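Local coordinates for protein oxidoreductase, iron/ascorbate family (Shewanella oneidensis, PDB 3ON7) that probably catalyses iron- and 2-oxoglutarate-dependent oxygenation, releasing ethene from 2-oxoglutarate and guanidine from L-arginine, at residues V182-E188 and S205-I211; L4-R10 and V29-P34; I35-V40 and A108-A113; L155-T161 and K241-I246. All coordinates share one frame; numbering follows the deposited sequence. Where two conformers were deposited one is given.

Contact 1 of 4, residues V182-E188 and S205-I211; sequences VLPTANE and SDFGNII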
loop_
_atom_site.group_PDB
_atom_site.type_symbol
_atom_site.label_atom_id
_atom_site.label_comp_id
_atom_site.label_asym_id
_atom_site.label_seq_id
_atom_site.Cartn_x
_atom_site.Cartn_y
_atom_site.Cartn_z
ATOM N N VAL B 182 -9.051 16.170 18.484
ATOM C CA VAL B 182 -8.844 17.080 19.611
ATOM C C VAL B 182 -7.770 18.120 19.242
ATOM O O VAL B 182 -6.642 17.744 18.917
ATOM C CB VAL B 182 -8.349 16.258 20.825
ATOM C CG1 VAL B 182 -7.820 17.179 21.936
ATOM C CG2 VAL B 182 -9.455 15.309 21.306
ATOM N N LEU B 183 -8.111 19.408 19.269
ATOM C CA LEU B 183 -7.177 20.456 18.785
ATOM C C LEU B 183 -7.106 21.707 19.679
ATOM O O LEU B 183 -8.063 22.471 19.727
ATOM C CB LEU B 183 -7.564 20.869 17.363
ATOM C CG LEU B 183 -6.861 22.092 16.750
ATOM C CD1 LEU B 183 -5.442 21.773 16.345
ATOM C CD2 LEU B 183 -7.634 22.603 15.545
ATOM N N PRO B 184 -5.948 21.946 20.339
ATOM C CA PRO B 184 -5.749 23.201 21.021
ATOM C C PRO B 184 -5.657 24.332 20.020
ATOM O O PRO B 184 -5.108 24.147 18.931
ATOM C CB PRO B 184 -4.390 23.032 21.704
ATOM C CG PRO B 184 -4.011 21.633 21.538
ATOM C CD PRO B 184 -4.723 21.133 20.364
ATOM N N THR B 185 -6.180 25.492 20.385
ATOM C CA THR B 185 -6.081 26.661 19.525
ATOM C C THR B 185 -5.098 27.684 20.118
ATOM O O THR B 185 -4.692 27.544 21.276
ATOM C CB THR B 185 -7.425 27.299 19.357
ATOM O OG1 THR B 185 -7.902 27.706 20.638
ATOM C CG2 THR B 185 -8.390 26.327 18.732
ATOM N N ALA B 186 -4.734 28.703 19.327
ATOM C CA ALA B 186 -3.724 29.710 19.739
ATOM C C ALA B 186 -4.006 31.114 19.202
ATOM O O ALA B 186 -3.102 31.794 18.689
ATOM C CB ALA B 186 -2.314 29.256 19.325
ATOM N N ASN B 187 -5.260 31.538 19.336
ATOM C CA ASN B 187 -5.712 32.894 19.008
ATOM C C ASN B 187 -5.487 33.326 17.559
ATOM O O ASN B 187 -5.225 34.480 17.273
ATOM C CB ASN B 187 -5.101 33.895 19.996
ATOM C CG ASN B 187 -5.924 35.175 20.134
ATOM O OD1 ASN B 187 -7.152 35.144 20.172
ATOM N ND2 ASN B 187 -5.237 36.302 20.213
ATOM N N GLU B 188 -5.613 32.374 16.648
ATOM C CA GLU B 188 -5.534 32.635 15.212
ATOM C C GLU B 188 -6.905 32.337 14.620
ATOM O O GLU B 188 -7.240 31.178 14.386
ATOM C CB GLU B 188 -4.473 31.726 14.575
ATOM C CG GLU B 188 -3.052 31.924 15.125
ATOM C CD GLU B 188 -2.277 30.616 15.332
ATOM O OE1 GLU B 188 -2.905 29.535 15.494
ATOM O OE2 GLU B 188 -1.022 30.684 15.360
ATOM N N SER B 205 -11.228 30.710 19.077
ATOM C CA SER B 205 -9.920 30.074 19.008
ATOM C C SER B 205 -8.896 30.713 19.948
ATOM O O SER B 205 -7.710 30.685 19.670
ATOM C CB SER B 205 -9.426 30.124 17.563
ATOM O OG SER B 205 -10.326 29.444 16.697
ATOM N N ASP B 206 -9.365 31.251 21.076
ATOM C CA ASP B 206 -8.489 31.846 22.101
ATOM C C ASP B 206 -7.462 30.844 22.631
ATOM O O ASP B 206 -7.695 29.638 22.608
ATOM C CB ASP B 206 -9.317 32.343 23.283
ATOM C CG ASP B 206 -10.384 33.347 22.872
ATOM O OD1 ASP B 206 -11.494 32.921 22.444
ATOM O OD2 ASP B 206 -10.098 34.561 22.972
ATOM N N PHE B 207 -6.325 31.350 23.109
ATOM C CA PHE B 207 -5.346 30.521 23.801
ATOM C C PHE B 207 -6.090 29.818 24.917
ATOM O O PHE B 207 -6.974 30.398 25.511
ATOM C CB PHE B 207 -4.234 31.366 24.435
ATOM C CG PHE B 207 -3.281 31.975 23.454
ATOM C CD1 PHE B 207 -2.253 31.219 22.908
ATOM C CD2 PHE B 207 -3.390 33.320 23.107
ATOM C CE1 PHE B 207 -1.351 31.785 22.004
ATOM C CE2 PHE B 207 -2.498 33.901 22.205
ATOM C CZ PHE B 207 -1.474 33.129 21.654
ATOM N N GLY B 208 -5.726 28.573 25.195
ATOM C CA GLY B 208 -6.380 27.799 26.241
ATOM C C GLY B 208 -7.678 27.108 25.835
ATOM O O GLY B 208 -8.252 26.356 26.634
ATOM N N ASN B 209 -8.184 27.368 24.628
ATOM C CA ASN B 209 -9.340 26.602 24.145
ATOM C C ASN B 209 -8.881 25.303 23.534
ATOM O O ASN B 209 -7.768 25.196 23.008
ATOM C CB ASN B 209 -10.215 27.376 23.139
ATOM C CG ASN B 209 -11.112 28.380 23.819
ATOM O OD1 ASN B 209 -11.053 28.540 25.041
ATOM N ND2 ASN B 209 -11.961 29.057 23.041
ATOM N N ILE B 210 -9.753 24.313 23.609
ATOM C CA ILE B 210 -9.493 23.062 22.945
ATOM C C ILE B 210 -10.775 22.682 22.198
ATOM O O ILE B 210 -11.870 22.757 22.752
ATOM C CB ILE B 210 -8.987 22.029 23.962
ATOM C CG1 ILE B 210 -8.135 20.965 23.293
ATOM C CG2 ILE B 210 -10.128 21.407 24.720
ATOM C CD1 ILE B 210 -7.286 20.218 24.278
ATOM N N ILE B 211 -10.617 22.350 20.917
ATOM C CA ILE B 211 -11.741 22.115 19.998
ATOM C C ILE B 211 -11.836 20.635 19.749
ATOM O O ILE B 211 -10.827 19.986 19.466
ATOM C CB ILE B 211 -11.536 22.833 18.634
ATOM C CG1 ILE B 211 -10.966 24.226 18.851
ATOM C CG2 ILE B 211 -12.860 22.903 17.805
ATOM C CD1 ILE B 211 -11.652 25.027 19.937
HETATM O O HOH W 1 -9.114 29.221 14.374
#
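The antiparallel pairing of L183 with I211 joins neighbouring strands, 180-184 and 210-214, inside the large mixed sheet, and past P184 and I210 the ladder gives way to a type II turn, D206 to N209. In this hydrogen-bonded pair L183 N gives to I211 O at 2.8 Å, and I211 N returns a bond to L183 O. Beyond it T185 N reaches N209 O. The pair belongs to what is, as in other 2-oxoglutarate oxygenases, probably the double-stranded beta-helix core; L183 lies near H174, D176 and H231, whose donor atoms face one vacant point, consistent with an empty iron site. T185, just past the strand, ties its loop to the turn. Its OG1 bonds to D206 O at 2.8 Å, while N209 N closes the turn on the opposite face of that carbonyl. With OG1 between the backbone N and the carbonyl carbon (chi1 61°), CG2 presses on I211 CG1, 3.3 Å away. A valine in place of T185 would probably leave D206 O without its donor from the facing segment and the turn less firmly anchored. Further out, A186 O lies over one face of the F207 ring, and N187 N bonds to S205 O.

Contact 2 of 4, residues L4-R10 and V29-P34; sequences LETIDYR and VLSNHP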
loop_
_atom_site.group_PDB
_atom_site.type_symbol
_atom_site.label_atom_id
_atom_site.label_comp_id
_atom_site.label_asym_id
_atom_site.label_seq_id
_atom_site.Cartn_x
_atom_site.Cartn_y
_atom_site.Cartn_z
ATOM N N LEU B 4 -19.859 29.098 17.591
ATOM C CA LEU B 4 -20.076 28.017 18.566
ATOM C C LEU B 4 -19.829 28.503 19.986
ATOM O O LEU B 4 -19.060 29.437 20.191
ATOM C CB LEU B 4 -19.105 26.881 18.293
ATOM C CG LEU B 4 -19.350 26.041 17.044
ATOM C CD1 LEU B 4 -18.082 25.311 16.698
ATOM C CD2 LEU B 4 -20.461 25.069 17.309
ATOM N N GLU B 5 -20.452 27.852 20.965
ATOM C CA GLU B 5 -20.340 28.267 22.357
ATOM C C GLU B 5 -19.051 27.759 23.009
ATOM O O GLU B 5 -18.768 26.577 22.970
ATOM C CB GLU B 5 -21.540 27.759 23.152
ATOM C CG GLU B 5 -21.675 28.406 24.530
ATOM C CD GLU B 5 -23.005 28.110 25.229
ATOM O OE1 GLU B 5 -23.336 26.920 25.430
ATOM O OE2 GLU B 5 -23.700 29.081 25.602
ATOM N N THR B 6 -18.279 28.646 23.622
ATOM C CA THR B 6 -17.174 28.200 24.466
ATOM C C THR B 6 -17.737 27.667 25.762
ATOM O O THR B 6 -18.466 28.365 26.432
ATOM C CB THR B 6 -16.236 29.333 24.820
ATOM O OG1 THR B 6 -15.619 29.842 23.627
ATOM C CG2 THR B 6 -15.168 28.829 25.796
ATOM N N ILE B 7 -17.414 26.428 26.116
ATOM C CA ILE B 7 -17.878 25.860 27.384
ATOM C C ILE B 7 -16.714 25.724 28.345
ATOM O O ILE B 7 -15.727 25.086 28.027
ATOM C CB ILE B 7 -18.523 24.487 27.186
ATOM C CG1 ILE B 7 -19.771 24.617 26.303
ATOM C CG2 ILE B 7 -18.898 23.900 28.535
ATOM C CD1 ILE B 7 -20.208 23.321 25.657
ATOM N N ASP B 8 -16.830 26.331 29.518
ATOM C CA ASP B 8 -15.803 26.221 30.561
ATOM C C ASP B 8 -15.826 24.834 31.192
ATOM O O ASP B 8 -16.813 24.431 31.788
ATOM C CB ASP B 8 -16.040 27.281 31.632
ATOM C CG ASP B 8 -14.864 27.464 32.550
ATOM O OD1 ASP B 8 -14.377 26.474 33.116
ATOM O OD2 ASP B 8 -14.456 28.620 32.740
ATOM N N TYR B 9 -14.717 24.120 31.050
ATOM C CA TYR B 9 -14.566 22.748 31.533
ATOM C C TYR B 9 -14.891 22.672 33.003
ATOM O O TYR B 9 -15.419 21.672 33.467
ATOM C CB TYR B 9 -13.122 22.300 31.306
ATOM C CG TYR B 9 -12.756 20.942 31.862
ATOM C CD1 TYR B 9 -13.017 19.776 31.134
ATOM C CD2 TYR B 9 -12.117 20.814 33.100
ATOM C CE1 TYR B 9 -12.658 18.535 31.629
ATOM C CE2 TYR B 9 -11.778 19.561 33.609
ATOM C CZ TYR B 9 -12.046 18.430 32.853
ATOM O OH TYR B 9 -11.720 17.187 33.326
ATOM N N ARG B 10 -14.571 23.735 33.733
ATOM C CA ARG B 10 -14.715 23.733 35.184
ATOM C C ARG B 10 -16.164 23.788 35.649
ATOM O O ARG B 10 -16.453 23.333 36.753
ATOM C CB ARG B 10 -13.925 24.888 35.814
ATOM C CG ARG B 10 -12.418 24.815 35.568
ATOM C CD ARG B 10 -11.733 26.118 35.907
ATOM N NE ARG B 10 -12.294 27.235 35.151
ATOM C CZ ARG B 10 -11.900 28.499 35.262
ATOM N NH1 ARG B 10 -10.930 28.833 36.099
ATOM N NH2 ARG B 10 -12.481 29.436 34.522
ATOM N N VAL B 29 -16.345 23.163 22.074
ATOM C CA VAL B 29 -15.203 24.005 22.400
ATOM C C VAL B 29 -15.053 24.032 23.928
ATOM O O VAL B 29 -16.000 24.356 24.616
ATOM C CB VAL B 29 -15.441 25.422 21.857
ATOM C CG1 VAL B 29 -14.288 26.339 22.203
ATOM C CG2 VAL B 29 -15.681 25.386 20.360
ATOM N N LEU B 30 -13.888 23.651 24.454
ATOM C CA LEU B 30 -13.661 23.657 25.895
ATOM C C LEU B 30 -12.597 24.662 26.302
ATOM O O LEU B 30 -11.498 24.645 25.748
ATOM C CB LEU B 30 -13.228 22.278 26.386
ATOM C CG LEU B 30 -14.287 21.187 26.486
ATOM C CD1 LEU B 30 -13.612 19.881 26.896
ATOM C CD2 LEU B 30 -15.377 21.566 27.449
ATOM N N SER B 31 -12.910 25.508 27.289
ATOM C CA SER B 31 -11.889 26.351 27.936
ATOM C C SER B 31 -11.499 25.799 29.309
ATOM O O SER B 31 -12.198 24.939 29.867
ATOM C CB SER B 31 -12.367 27.790 28.069
ATOM O OG SER B 31 -13.092 27.970 29.260
ATOM N N ASN B 32 -10.371 26.282 29.829
ATOM C CA ASN B 32 -9.887 25.896 31.154
ATOM C C ASN B 32 -9.851 24.388 31.360
ATOM O O ASN B 32 -10.322 23.888 32.374
ATOM C CB ASN B 32 -10.771 26.538 32.216
ATOM C CG ASN B 32 -10.697 28.039 32.174
ATOM O OD1 ASN B 32 -11.498 28.687 31.514
ATOM N ND2 ASN B 32 -9.706 28.598 32.851
ATOM N N HIS B 33 -9.331 23.676 30.368
ATOM C CA HIS B 33 -9.194 22.215 30.417
ATOM C C HIS B 33 -7.972 21.824 31.249
ATOM O O HIS B 33 -7.161 22.686 31.598
ATOM C CB HIS B 33 -9.086 21.636 28.988
ATOM C CG HIS B 33 -8.012 22.264 28.165
ATOM N ND1 HIS B 33 -6.698 21.854 28.216
ATOM C CD2 HIS B 33 -8.049 23.307 27.298
ATOM C CE1 HIS B 33 -5.972 22.615 27.413
ATOM N NE2 HIS B 33 -6.767 23.504 26.844
ATOM N N PRO B 34 -7.832 20.526 31.570
ATOM C CA PRO B 34 -6.752 20.087 32.447
ATOM C C PRO B 34 -5.367 19.945 31.845
ATOM O O PRO B 34 -4.458 19.560 32.557
ATOM C CB PRO B 34 -7.211 18.689 32.919
ATOM C CG PRO B 34 -8.550 18.485 32.386
ATOM C CD PRO B 34 -8.744 19.420 31.254
HETATM O O HOH W 2 -19.138 23.791 22.432
#
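I7 and L30 pair in parallel, as do D8 and S31, so that strand 6-8, the outermost of the large sheet on this side, is zipped to strand 27-31 by I7 N to V29 O (2.9 Å), S31 N to I7 O and Y9 N to S31 O. A water links E5 O to V29 N, each 2.9 Å from it. Helix 14-25 connects the two strands, making this a beta-alpha-beta unit. The close packing gathers at Y9. Its CG is anti to the backbone N (chi1 175°), which carries the ring out over P34: P34 CD stands 3.8 Å from the centroid of the Y9 ring, only 13° off its normal, a CH-pi contact. L30 CD1 meets the same ring at its edge, 4.3 Å from Y9 CD1, and the hydroxyl of Y9 bonds to E119. The solvent side, at the exposed R10 and N32, is of another character. There the guanidinium of R10 lies flat over the amide of N32, their planes 8° apart. R10 also grips D8 side-on, R10 NE to D8 OD1 at 3.0 Å and R10 NH2 to D8 OD2 at 2.8 Å, both in the guanidinium plane. D8 OD1 accepts R10 N as well, an Asx turn, so one carboxylate serves both the salt bridge and the backbone bend that ends the strand, and it is probably held in its charged form.

Contact 3 of 4, residues I35-V40 and A108-A113; sequences IDKELV and AYYEKA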
loop_
_atom_site.group_PDB
_atom_site.type_symbol
_atom_site.label_atom_id
_atom_site.label_comp_id
_atom_site.label_asym_id
_atom_site.label_seq_id
_atom_site.Cartn_x
_atom_site.Cartn_y
_atom_site.Cartn_z
ATOM N N ILE B 35 -5.188 20.215 30.562
ATOM C CA ILE B 35 -3.876 20.049 29.971
ATOM C C ILE B 35 -3.032 21.302 30.204
ATOM O O ILE B 35 -3.375 22.414 29.767
ATOM C CB ILE B 35 -3.948 19.695 28.499
ATOM C CG1 ILE B 35 -4.626 18.327 28.311
ATOM C CG2 ILE B 35 -2.568 19.642 27.918
ATOM C CD1 ILE B 35 -4.522 17.779 26.900
ATOM N N ASP B 36 -1.929 21.089 30.913
ATOM C CA ASP B 36 -1.002 22.159 31.310
ATOM C C ASP B 36 -0.689 23.078 30.135
ATOM O O ASP B 36 -0.088 22.658 29.138
ATOM C CB ASP B 36 0.286 21.552 31.871
ATOM C CG ASP B 36 1.287 22.602 32.345
ATOM O OD1 ASP B 36 0.881 23.767 32.640
ATOM O OD2 ASP B 36 2.491 22.237 32.423
ATOM N N LYS B 37 -1.111 24.330 30.295
ATOM C CA LYS B 37 -0.970 25.423 29.323
ATOM C C LYS B 37 0.474 25.621 28.869
ATOM O O LYS B 37 0.771 25.962 27.705
ATOM C CB LYS B 37 -1.444 26.729 29.999
ATOM C CG LYS B 37 -1.898 27.839 29.053
ATOM C CD LYS B 37 -2.669 28.924 29.804
ATOM N N GLU B 38 1.384 25.467 29.822
ATOM C CA GLU B 38 2.777 25.735 29.530
ATOM C C GLU B 38 3.424 24.552 28.825
ATOM O O GLU B 38 4.412 24.736 28.147
ATOM C CB GLU B 38 3.556 26.198 30.776
ATOM C CG GLU B 38 3.904 25.141 31.820
ATOM C CD GLU B 38 5.074 25.576 32.721
ATOM O OE1 GLU B 38 4.924 26.593 33.447
ATOM O OE2 GLU B 38 6.140 24.899 32.698
ATOM N N LEU B 39 2.851 23.353 28.958
ATOM C CA LEU B 39 3.292 22.221 28.156
ATOM C C LEU B 39 2.983 22.509 26.680
ATOM O O LEU B 39 3.857 22.380 25.820
ATOM C CB LEU B 39 2.647 20.913 28.616
ATOM C CG LEU B 39 3.015 19.642 27.826
ATOM C CD1 LEU B 39 4.520 19.284 27.909
ATOM C CD2 LEU B 39 2.179 18.477 28.302
ATOM N N VAL B 40 1.759 22.953 26.403
ATOM C CA VAL B 40 1.347 23.265 25.039
ATOM C C VAL B 40 2.225 24.362 24.425
ATOM O O VAL B 40 2.585 24.275 23.252
ATOM C CB VAL B 40 -0.144 23.650 24.984
ATOM C CG1 VAL B 40 -0.555 24.078 23.591
ATOM C CG2 VAL B 40 -0.990 22.486 25.439
ATOM N N ALA B 108 4.314 13.041 26.500
ATOM C CA ALA B 108 3.564 13.487 27.674
ATOM C C ALA B 108 2.280 14.171 27.209
ATOM O O ALA B 108 1.221 13.939 27.766
ATOM C CB ALA B 108 4.399 14.422 28.550
ATOM N N TYR B 109 2.361 14.977 26.160
ATOM C CA TYR B 109 1.159 15.611 25.624
ATOM C C TYR B 109 0.174 14.579 25.052
ATOM O O TYR B 109 -1.017 14.625 25.354
ATOM C CB TYR B 109 1.476 16.683 24.573
ATOM C CG TYR B 109 0.203 17.218 23.958
ATOM C CD1 TYR B 109 -0.530 18.196 24.599
ATOM C CD2 TYR B 109 -0.295 16.707 22.753
ATOM C CE1 TYR B 109 -1.704 18.674 24.069
ATOM C CE2 TYR B 109 -1.480 17.174 22.217
ATOM C CZ TYR B 109 -2.179 18.158 22.885
ATOM O OH TYR B 109 -3.363 18.633 22.385
ATOM N N TYR B 110 0.676 13.670 24.226
ATOM C CA TYR B 110 -0.120 12.567 23.654
ATOM C C TYR B 110 -0.868 11.793 24.738
ATOM O O TYR B 110 -2.050 11.458 24.574
ATOM C CB TYR B 110 0.804 11.606 22.899
ATOM C CG TYR B 110 0.130 10.412 22.223
ATOM C CD1 TYR B 110 -0.126 9.228 22.917
ATOM C CD2 TYR B 110 -0.185 10.451 20.861
ATOM C CE1 TYR B 110 -0.741 8.130 22.273
ATOM C CE2 TYR B 110 -0.786 9.371 20.216
ATOM C CZ TYR B 110 -1.056 8.216 20.918
ATOM O OH TYR B 110 -1.645 7.155 20.249
ATOM N N GLU B 111 -0.172 11.511 25.839
ATOM C CA GLU B 111 -0.742 10.743 26.941
ATOM C C GLU B 111 -1.854 11.575 27.578
ATOM O O GLU B 111 -2.959 11.072 27.802
ATOM C CB GLU B 111 0.363 10.381 27.967
ATOM C CG GLU B 111 -0.115 9.659 29.232
ATOM C CD GLU B 111 1.014 9.387 30.240
ATOM N N LYS B 112 -1.560 12.854 27.829
ATOM C CA LYS B 112 -2.501 13.737 28.514
ATOM C C LYS B 112 -3.729 14.050 27.664
ATOM O O LYS B 112 -4.816 14.230 28.196
ATOM C CB LYS B 112 -1.802 15.036 28.933
ATOM C CG LYS B 112 -0.826 14.860 30.116
ATOM C CD LYS B 112 -0.092 16.162 30.471
ATOM C CE LYS B 112 0.418 16.178 31.922
ATOM N NZ LYS B 112 1.825 15.699 32.084
ATOM N N ALA B 113 -3.547 14.120 26.345
ATOM C CA ALA B 113 -4.635 14.424 25.449
ATOM C C ALA B 113 -5.508 13.200 25.220
ATOM O O ALA B 113 -6.725 13.327 25.053
ATOM C CB ALA B 113 -4.105 14.977 24.127
#
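The loop and first turn leading into helix 37-51 rest on the first half of helix 103-126, I35 and L39 being the principal side chains that reach across. I35 drives its CD1 into the second helix, 3.7 Å from A113 CA and 3.8 Å from K112 O, while its other branch, I35 CG2, comes 4.1 Å from Y109 CE1. V40 CG2 approaches that same ring atom of Y109 obliquely. Within helix 103-126, A113 CB, one turn on, lies over one face of the Y109 ring, offset toward its rim. Such helix-to-helix packing belongs to the helical layer that backs the large sheet of this oxygenase fold: A113 and Y110 touch L250 on strand 245-252, and Y109 also meets I43. L39, its CG anti to the backbone N (chi1 179°), reaches toward the second helix with CD2 at 3.9 Å from K112 CD and 4.2 Å from Y109 CB; here the aliphatic part of the exposed lysine does the packing. D36 is the N-cap of the first helix, its OD1 accepting a weak bond from E38 N.

Contact 4 of 4, residues L155-T161 and K241-I246; sequences LHYPPMT and KTKSRI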
loop_
_atom_site.group_PDB
_atom_site.type_symbol
_atom_site.label_atom_id
_atom_site.label_comp_id
_atom_site.label_asym_id
_atom_site.label_seq_id
_atom_site.Cartn_x
_atom_site.Cartn_y
_atom_site.Cartn_z
ATOM N N LEU B 155 1.418 20.200 12.379
ATOM C CA LEU B 155 1.381 20.946 11.122
ATOM C C LEU B 155 2.140 22.258 11.242
ATOM O O LEU B 155 2.026 22.952 12.257
ATOM C CB LEU B 155 -0.070 21.243 10.727
ATOM C CG LEU B 155 -0.786 20.085 10.033
ATOM C CD1 LEU B 155 -0.648 20.202 8.537
ATOM C CD2 LEU B 155 -0.236 18.741 10.503
ATOM N N HIS B 156 2.913 22.595 10.204
ATOM C CA HIS B 156 3.600 23.876 10.133
ATOM C C HIS B 156 3.388 24.547 8.781
ATOM O O HIS B 156 3.802 24.017 7.763
ATOM C CB HIS B 156 5.092 23.745 10.391
ATOM C CG HIS B 156 5.842 25.037 10.218
ATOM N ND1 HIS B 156 6.948 25.159 9.404
ATOM C CD2 HIS B 156 5.629 26.266 10.748
ATOM C CE1 HIS B 156 7.391 26.407 9.451
ATOM N NE2 HIS B 156 6.607 27.097 10.262
ATOM N N TYR B 157 2.718 25.700 8.799
ATOM C CA TYR B 157 2.607 26.563 7.651
ATOM C C TYR B 157 3.700 27.591 7.716
ATOM O O TYR B 157 3.631 28.493 8.543
ATOM C CB TYR B 157 1.269 27.284 7.650
ATOM C CG TYR B 157 0.095 26.363 7.521
ATOM C CD1 TYR B 157 -0.476 25.761 8.645
ATOM C CD2 TYR B 157 -0.452 26.095 6.275
ATOM C CE1 TYR B 157 -1.561 24.919 8.521
ATOM C CE2 TYR B 157 -1.532 25.245 6.140
ATOM C CZ TYR B 157 -2.081 24.661 7.261
ATOM O OH TYR B 157 -3.156 23.842 7.104
ATOM N N PRO B 158 4.705 27.484 6.836
ATOM C CA PRO B 158 5.789 28.473 6.861
ATOM C C PRO B 158 5.388 29.880 6.398
ATOM O O PRO B 158 4.415 30.040 5.652
ATOM C CB PRO B 158 6.834 27.894 5.882
ATOM C CG PRO B 158 6.471 26.444 5.717
ATOM C CD PRO B 158 4.973 26.395 5.877
ATOM N N PRO B 159 6.160 30.898 6.816
ATOM C CA PRO B 159 5.927 32.250 6.355
ATOM C C PRO B 159 6.006 32.347 4.852
ATOM O O PRO B 159 6.781 31.636 4.242
ATOM C CB PRO B 159 7.094 33.056 6.952
ATOM C CG PRO B 159 7.796 32.170 7.879
ATOM C CD PRO B 159 7.398 30.773 7.606
HETATM N N MSE B 160 5.205 33.228 4.276
HETATM C CA MSE B 160 5.348 33.640 2.890
HETATM C C MSE B 160 6.026 35.002 2.856
HETATM O O MSE B 160 5.747 35.847 3.689
HETATM C CB MSE B 160 3.973 33.753 2.244
HETATM C CG MSE B 160 3.121 32.514 2.415
HETATM SE SE MSE B 160 1.663 32.534 1.175
HETATM C CE MSE B 160 0.844 30.838 1.596
ATOM N N THR B 161 6.899 35.220 1.883
ATOM C CA THR B 161 7.533 36.531 1.701
ATOM C C THR B 161 7.369 37.043 0.266
ATOM O O THR B 161 6.886 36.340 -0.617
ATOM C CB THR B 161 9.048 36.522 2.094
ATOM O OG1 THR B 161 9.753 35.517 1.353
ATOM C CG2 THR B 161 9.218 36.272 3.596
ATOM N N LYS B 241 0.652 37.072 6.508
ATOM C CA LYS B 241 1.220 35.954 5.750
ATOM C C LYS B 241 2.662 35.607 6.156
ATOM O O LYS B 241 3.098 34.486 5.967
ATOM C CB LYS B 241 1.149 36.224 4.245
ATOM C CG LYS B 241 2.180 37.210 3.732
ATOM C CD LYS B 241 2.033 37.427 2.251
ATOM C CE LYS B 241 3.238 38.152 1.668
ATOM N NZ LYS B 241 3.230 38.288 0.174
ATOM N N THR B 242 3.378 36.564 6.733
ATOM C CA THR B 242 4.775 36.371 7.122
ATOM C C THR B 242 4.954 35.642 8.449
ATOM O O THR B 242 6.081 35.415 8.865
ATOM C CB THR B 242 5.534 37.728 7.207
ATOM O OG1 THR B 242 5.016 38.502 8.289
ATOM C CG2 THR B 242 5.375 38.512 5.936
ATOM N N LYS B 243 3.869 35.276 9.123
ATOM C CA LYS B 243 3.980 34.508 10.373
ATOM C C LYS B 243 3.780 33.015 10.169
ATOM O O LYS B 243 2.886 32.598 9.421
ATOM C CB LYS B 243 2.983 35.004 11.417
ATOM C CG LYS B 243 3.087 36.480 11.729
ATOM C CD LYS B 243 4.518 36.906 12.048
ATOM C CE LYS B 243 4.595 38.325 12.587
ATOM N NZ LYS B 243 5.913 38.557 13.266
ATOM N N SER B 244 4.612 32.228 10.848
ATOM C CA SER B 244 4.453 30.780 10.910
ATOM C C SER B 244 3.195 30.444 11.697
ATOM O O SER B 244 2.783 31.199 12.585
ATOM C CB SER B 244 5.630 30.128 11.627
ATOM O OG SER B 244 6.770 29.976 10.798
ATOM N N ARG B 245 2.581 29.319 11.371
ATOM C CA ARG B 245 1.523 28.763 12.216
ATOM C C ARG B 245 1.805 27.297 12.499
ATOM O O ARG B 245 2.047 26.513 11.584
ATOM C CB ARG B 245 0.157 28.894 11.559
ATOM C CG ARG B 245 -0.980 28.412 12.459
ATOM C CD ARG B 245 -2.349 28.698 11.879
ATOM N NE ARG B 245 -2.573 30.122 11.634
ATOM C CZ ARG B 245 -3.617 30.607 10.980
ATOM N NH1 ARG B 245 -4.543 29.781 10.512
ATOM N NH2 ARG B 245 -3.737 31.918 10.780
ATOM N N ILE B 246 1.782 26.950 13.774
ATOM C CA ILE B 246 1.941 25.574 14.240
ATOM C C ILE B 246 0.568 25.172 14.763
ATOM O O ILE B 246 -0.134 26.002 15.343
ATOM C CB ILE B 246 2.984 25.487 15.374
ATOM C CG1 ILE B 246 4.389 25.776 14.822
ATOM C CG2 ILE B 246 2.935 24.134 16.090
ATOM C CD1 ILE B 246 5.045 24.617 14.094
HETATM O O HOH W 3 1.269 30.902 7.918
HETATM O O HOH W 4 2.064 31.847 5.772
#
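H156 NE2 and S244 OG are joined by a nearly straight hydrogen bond of 2.9 Å (angle 175°), in which either group could be the donor. The H156 ring is carried across toward S244 because its CG lies anti to the backbone N (chi1 175°). S244 OG sits at the edge of the imidazole, near its plane. The other ring nitrogen, ND1, bonds to E88 on a neighbouring strand, so the ring is fixed at both nitrogens. I246 CD1 lies 3.8 Å from H156 CD2, and F51 meets the ring too. A leucine in place of H156 would probably leave S244 OG and the E88 carboxylate without their shared ring, though the backbone bond to E88 would remain. The surrounding backbone is an antiparallel ladder in the large sheet, strand 151-157 against 245-252, with Y157 N to R245 O at 3.0 Å and the return bond from R245 N. Arg-X-Ser sequences like the one begun by R245 bind 2-oxoglutarate in relatives; a glycerol about 3 Å from its side chain is consistent with a pocket there. Past the strands the two segments stay together through the almost linear bond from selenomethionine M160 N to K241 O (3.0 Å).

In the fold
Contacts 1, 2 and 4 all belong to the large mixed sheet, and contact 3 to the helices packed against it. Along the chain contact 2 closes first and runs directly into contact 3, both in the N-terminal part; contact 4 then brackets contact 1 in the later, oxygenase part. Contacts 1 and 2, centres 10 Å apart, meet where strands 27-31 and 210-214 lie side by side, I210 N being 2.8 Å from L30 O. The centre of contact 3 is about 13 Å from that of contact 1; contact 4 lies 17 Å from contact 1 and 27 Å from contact 2, centre to centre. Because strands 6-8 and 27-31 join the sheet beside 210-214, the N-terminal part and the probable oxygenase core share one sheet.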